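PDB 6R5T: periplasmic beta-glucosidase from Pseudomonas aeruginosa, which probably hydrolyses terminal, non-reducing beta-D-glucosyl residues of beta-glucosides, releasing beta-D-glucose, as a member of glycosyl hydrolase family 3. Local coordinates for residues T1-R13 with R315-F327. The protein carries 1 engineered substitution. Sequence-based numbering, arbitrary orientation.
Sequences TDKERFIASLMAR and RDVLAAKYDLGLF
With CG anti to the backbone N (chi1 172°) and every later torsion extended, Lys3 reaches straight across Tyr322 to Asp323. Its CG lies over one face of the Tyr322 ring, 3.8 Å from the centroid, in a CH-pi contact, while NZ ends in a salt bridge at 2.8 Å from Asp323 OD1. The same side chain is a knob in the hole formed by Arg315, Ala319, Tyr322 and Asp323. Arg315, bent at chi2 (-92°), turns its guanidinium toward Glu4: NH2 gives a nearly straight bond to the syn side of Glu4 OE1 (3.1 Å), and NE a weak one to OE2. The methyl of Ala319 covers one guanidinium face, and NH1 bonds Asp316 OD1, which should hold the group's rotation; Asp316 in turn pairs with Arg243. Farther along, the Phe6 ring meets two others obliquely, CD1 at the edge of Tyr322 and Phe6 CE1 over a face of Phe327, 3.6 Å from Phe327 CG. Leu10 and Phe327 approach head-on, Leu10 CD2 3.7 Å from Phe327 CE1. Ile7 CD1 packs 3.5 Å from Ala319 CA, and Met11 CG presses tightly on Leu318 CD1. The axes of helices 2-12 and 315-323 run at 128°, and helix 307-323 closes in a Schellman motif at Gly325. This helix-helix packing, with its salt bridges and Phe6-Tyr322-Phe327 aromatic cluster, joins the N-terminal helix to the outside of the family 3 TIM-barrel-like domain, away from the sugar pocket.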
# COMPACT_ATOMS: atom_id res chain seq x y z
N THR A 1 -31.74 -35.40 -12.04
CA THR A 1 -30.66 -36.39 -12.31
C THR A 1 -30.74 -37.54 -11.31
O THR A 1 -31.31 -37.35 -10.21
CB THR A 1 -29.27 -35.74 -12.22
OG1 THR A 1 -29.24 -34.93 -11.04
CG2 THR A 1 -28.90 -34.92 -13.44
N ASP A 2 -30.15 -38.69 -11.65
CA ASP A 2 -29.81 -39.76 -10.68
C ASP A 2 -29.07 -39.16 -9.47
O ASP A 2 -29.36 -39.62 -8.35
CB ASP A 2 -28.93 -40.84 -11.30
CG ASP A 2 -29.64 -42.13 -11.67
OD1 ASP A 2 -30.40 -42.13 -12.67
OD2 ASP A 2 -29.44 -43.15 -10.96
N LYS A 3 -28.16 -38.19 -9.68
CA LYS A 3 -27.36 -37.60 -8.57
C LYS A 3 -28.29 -36.88 -7.59
O LYS A 3 -28.19 -37.13 -6.37
CB LYS A 3 -26.30 -36.63 -9.09
CG LYS A 3 -25.58 -35.83 -8.02
CD LYS A 3 -24.42 -35.08 -8.59
CE LYS A 3 -23.80 -34.12 -7.59
NZ LYS A 3 -22.71 -33.35 -8.23
N GLU A 4 -29.17 -35.99 -8.07
CA GLU A 4 -30.03 -35.21 -7.15
C GLU A 4 -31.04 -36.17 -6.49
O GLU A 4 -31.30 -35.94 -5.32
CB GLU A 4 -30.62 -33.95 -7.78
CG GLU A 4 -29.64 -32.75 -7.87
CD GLU A 4 -28.51 -32.47 -6.85
OE1 GLU A 4 -27.32 -32.39 -7.33
OE2 GLU A 4 -28.78 -32.23 -5.61
N ARG A 5 -31.50 -37.23 -7.15
CA ARG A 5 -32.41 -38.24 -6.52
C ARG A 5 -31.65 -38.96 -5.41
O ARG A 5 -32.19 -39.08 -4.32
CB ARG A 5 -32.93 -39.27 -7.53
CG ARG A 5 -33.86 -38.69 -8.60
CD ARG A 5 -34.77 -39.73 -9.24
NE ARG A 5 -35.68 -40.23 -8.21
CZ ARG A 5 -35.99 -41.51 -7.99
NH1 ARG A 5 -35.50 -42.47 -8.74
NH2 ARG A 5 -36.81 -41.81 -6.99
N PHE A 6 -30.45 -39.45 -5.70
CA PHE A 6 -29.57 -40.20 -4.76
C PHE A 6 -29.39 -39.32 -3.51
O PHE A 6 -29.57 -39.81 -2.39
CB PHE A 6 -28.21 -40.56 -5.37
CG PHE A 6 -27.31 -41.33 -4.45
CD1 PHE A 6 -26.47 -40.66 -3.57
CD2 PHE A 6 -27.33 -42.71 -4.42
CE1 PHE A 6 -25.67 -41.36 -2.67
CE2 PHE A 6 -26.52 -43.41 -3.51
CZ PHE A 6 -25.70 -42.73 -2.63
N ILE A 7 -29.05 -38.05 -3.72
CA ILE A 7 -28.74 -37.13 -2.59
C ILE A 7 -30.00 -36.83 -1.79
O ILE A 7 -29.95 -36.84 -0.57
CB ILE A 7 -28.01 -35.85 -3.07
CG1 ILE A 7 -26.61 -36.25 -3.56
CG2 ILE A 7 -27.96 -34.82 -1.95
CD1 ILE A 7 -25.85 -35.17 -4.27
N ALA A 8 -31.12 -36.58 -2.46
CA ALA A 8 -32.40 -36.28 -1.78
C ALA A 8 -32.84 -37.52 -0.98
O ALA A 8 -33.31 -37.34 0.14
CB ALA A 8 -33.45 -35.88 -2.79
N SER A 9 -32.67 -38.73 -1.50
CA SER A 9 -33.09 -39.97 -0.81
C SER A 9 -32.21 -40.12 0.43
O SER A 9 -32.73 -40.38 1.53
CB SER A 9 -33.02 -41.18 -1.70
OG SER A 9 -33.14 -42.41 -0.96
N LEU A 10 -30.90 -39.92 0.27
CA LEU A 10 -30.00 -40.03 1.44
C LEU A 10 -30.34 -38.96 2.48
O LEU A 10 -30.43 -39.29 3.69
CB LEU A 10 -28.53 -39.95 1.01
CG LEU A 10 -27.52 -40.03 2.15
CD1 LEU A 10 -27.70 -41.26 3.00
CD2 LEU A 10 -26.14 -40.11 1.53
N MET A 11 -30.53 -37.70 2.08
CA MET A 11 -30.82 -36.64 3.07
C MET A 11 -32.16 -36.85 3.78
O MET A 11 -32.25 -36.45 4.91
CB MET A 11 -30.78 -35.27 2.39
CG MET A 11 -29.34 -34.95 2.12
SD MET A 11 -29.09 -33.31 1.49
CE MET A 11 -29.61 -32.30 2.88
N ALA A 12 -33.13 -37.48 3.12
CA ALA A 12 -34.44 -37.80 3.74
C ALA A 12 -34.24 -38.81 4.87
O ALA A 12 -35.15 -38.94 5.69
CB ALA A 12 -35.45 -38.30 2.70
N ARG A 13 -33.13 -39.53 4.91
CA ARG A 13 -32.86 -40.53 5.96
C ARG A 13 -32.16 -39.89 7.17
O ARG A 13 -31.99 -40.56 8.21
CB ARG A 13 -31.97 -41.65 5.41
CG ARG A 13 -32.48 -42.34 4.16
CD ARG A 13 -31.56 -43.46 3.71
NE ARG A 13 -31.53 -44.45 4.76
CZ ARG A 13 -30.81 -45.55 4.79
NH1 ARG A 13 -30.03 -45.85 3.78
NH2 ARG A 13 -30.89 -46.33 5.86
N ARG A 315 -26.04 -30.92 1.60
CA ARG A 315 -26.17 -31.34 0.20
C ARG A 315 -24.85 -31.11 -0.54
O ARG A 315 -24.43 -31.97 -1.28
CB ARG A 315 -27.30 -30.60 -0.51
CG ARG A 315 -27.41 -30.88 -2.00
CD ARG A 315 -26.62 -29.86 -2.85
NE ARG A 315 -26.36 -30.33 -4.21
CZ ARG A 315 -25.35 -29.95 -4.99
NH1 ARG A 315 -24.43 -29.08 -4.58
NH2 ARG A 315 -25.23 -30.48 -6.19
N ASP A 316 -24.18 -29.99 -0.26
CA ASP A 316 -22.92 -29.69 -0.96
C ASP A 316 -21.85 -30.70 -0.56
O ASP A 316 -21.06 -31.12 -1.44
CB ASP A 316 -22.51 -28.24 -0.70
CG ASP A 316 -23.39 -27.18 -1.35
OD1 ASP A 316 -24.23 -27.56 -2.18
OD2 ASP A 316 -23.23 -25.98 -0.97
N VAL A 317 -21.79 -31.11 0.72
CA VAL A 317 -20.78 -32.11 1.12
C VAL A 317 -21.09 -33.44 0.41
O VAL A 317 -20.17 -34.08 -0.13
CB VAL A 317 -20.75 -32.26 2.64
CG1 VAL A 317 -19.86 -33.43 3.04
CG2 VAL A 317 -20.27 -30.96 3.28
N LEU A 318 -22.36 -33.86 0.44
CA LEU A 318 -22.74 -35.17 -0.13
C LEU A 318 -22.50 -35.15 -1.63
O LEU A 318 -22.01 -36.16 -2.16
CB LEU A 318 -24.22 -35.44 0.21
CG LEU A 318 -24.54 -35.62 1.69
CD1 LEU A 318 -26.03 -35.90 1.83
CD2 LEU A 318 -23.71 -36.71 2.34
N ALA A 319 -22.75 -34.04 -2.27
CA ALA A 319 -22.57 -33.95 -3.73
C ALA A 319 -21.07 -34.05 -4.06
O ALA A 319 -20.73 -34.65 -5.06
CB ALA A 319 -23.17 -32.69 -4.26
N ALA A 320 -20.19 -33.48 -3.25
CA ALA A 320 -18.74 -33.62 -3.49
C ALA A 320 -18.33 -35.08 -3.37
O ALA A 320 -17.56 -35.59 -4.21
CB ALA A 320 -17.97 -32.76 -2.54
N LYS A 321 -18.82 -35.77 -2.35
CA LYS A 321 -18.47 -37.19 -2.16
C LYS A 321 -19.01 -38.02 -3.33
O LYS A 321 -18.32 -38.96 -3.74
CB LYS A 321 -19.06 -37.63 -0.84
CG LYS A 321 -18.38 -36.97 0.34
CD LYS A 321 -18.94 -37.37 1.70
CE LYS A 321 -18.14 -36.77 2.82
NZ LYS A 321 -18.54 -37.26 4.15
N TYR A 322 -20.18 -37.67 -3.82
CA TYR A 322 -20.83 -38.39 -4.95
C TYR A 322 -19.91 -38.27 -6.18
O TYR A 322 -19.51 -39.26 -6.78
CB TYR A 322 -22.24 -37.83 -5.15
CG TYR A 322 -23.03 -38.51 -6.25
CD1 TYR A 322 -22.80 -38.20 -7.58
CD2 TYR A 322 -23.99 -39.46 -5.94
CE1 TYR A 322 -23.55 -38.79 -8.59
CE2 TYR A 322 -24.70 -40.09 -6.94
CZ TYR A 322 -24.49 -39.75 -8.26
OH TYR A 322 -25.25 -40.34 -9.24
N ASP A 323 -19.49 -37.03 -6.49
CA ASP A 323 -18.66 -36.75 -7.68
C ASP A 323 -17.30 -37.45 -7.55
O ASP A 323 -16.77 -37.87 -8.61
CB ASP A 323 -18.50 -35.26 -7.93
CG ASP A 323 -19.76 -34.58 -8.39
OD1 ASP A 323 -20.78 -35.31 -8.75
OD2 ASP A 323 -19.78 -33.32 -8.34
N LEU A 324 -16.78 -37.58 -6.34
CA LEU A 324 -15.48 -38.24 -6.08
C LEU A 324 -15.57 -39.78 -6.19
O LEU A 324 -14.55 -40.45 -6.12
CB LEU A 324 -14.98 -37.80 -4.72
CG LEU A 324 -14.33 -36.42 -4.76
CD1 LEU A 324 -14.17 -35.87 -3.38
CD2 LEU A 324 -13.00 -36.52 -5.45
N GLY A 325 -16.78 -40.30 -6.34
CA GLY A 325 -17.01 -41.74 -6.52
C GLY A 325 -17.12 -42.48 -5.21
O GLY A 325 -17.07 -43.72 -5.22
N LEU A 326 -17.17 -41.77 -4.08
CA LEU A 326 -17.01 -42.40 -2.76
C LEU A 326 -18.28 -43.16 -2.35
O LEU A 326 -18.15 -44.04 -1.53
CB LEU A 326 -16.57 -41.36 -1.74
CG LEU A 326 -15.17 -40.79 -2.01
CD1 LEU A 326 -14.95 -39.54 -1.15
CD2 LEU A 326 -14.06 -41.80 -1.71
N PHE A 327 -19.42 -42.82 -2.89
CA PHE A 327 -20.65 -43.63 -2.60
C PHE A 327 -20.60 -44.92 -3.42
O PHE A 327 -21.15 -45.92 -2.96
CB PHE A 327 -21.92 -42.87 -2.86
CG PHE A 327 -22.21 -41.82 -1.84
CD1 PHE A 327 -22.57 -42.21 -0.55
CD2 PHE A 327 -22.07 -40.48 -2.11
CE1 PHE A 327 -22.82 -41.27 0.43
CE2 PHE A 327 -22.37 -39.54 -1.15
CZ PHE A 327 -22.69 -39.93 0.14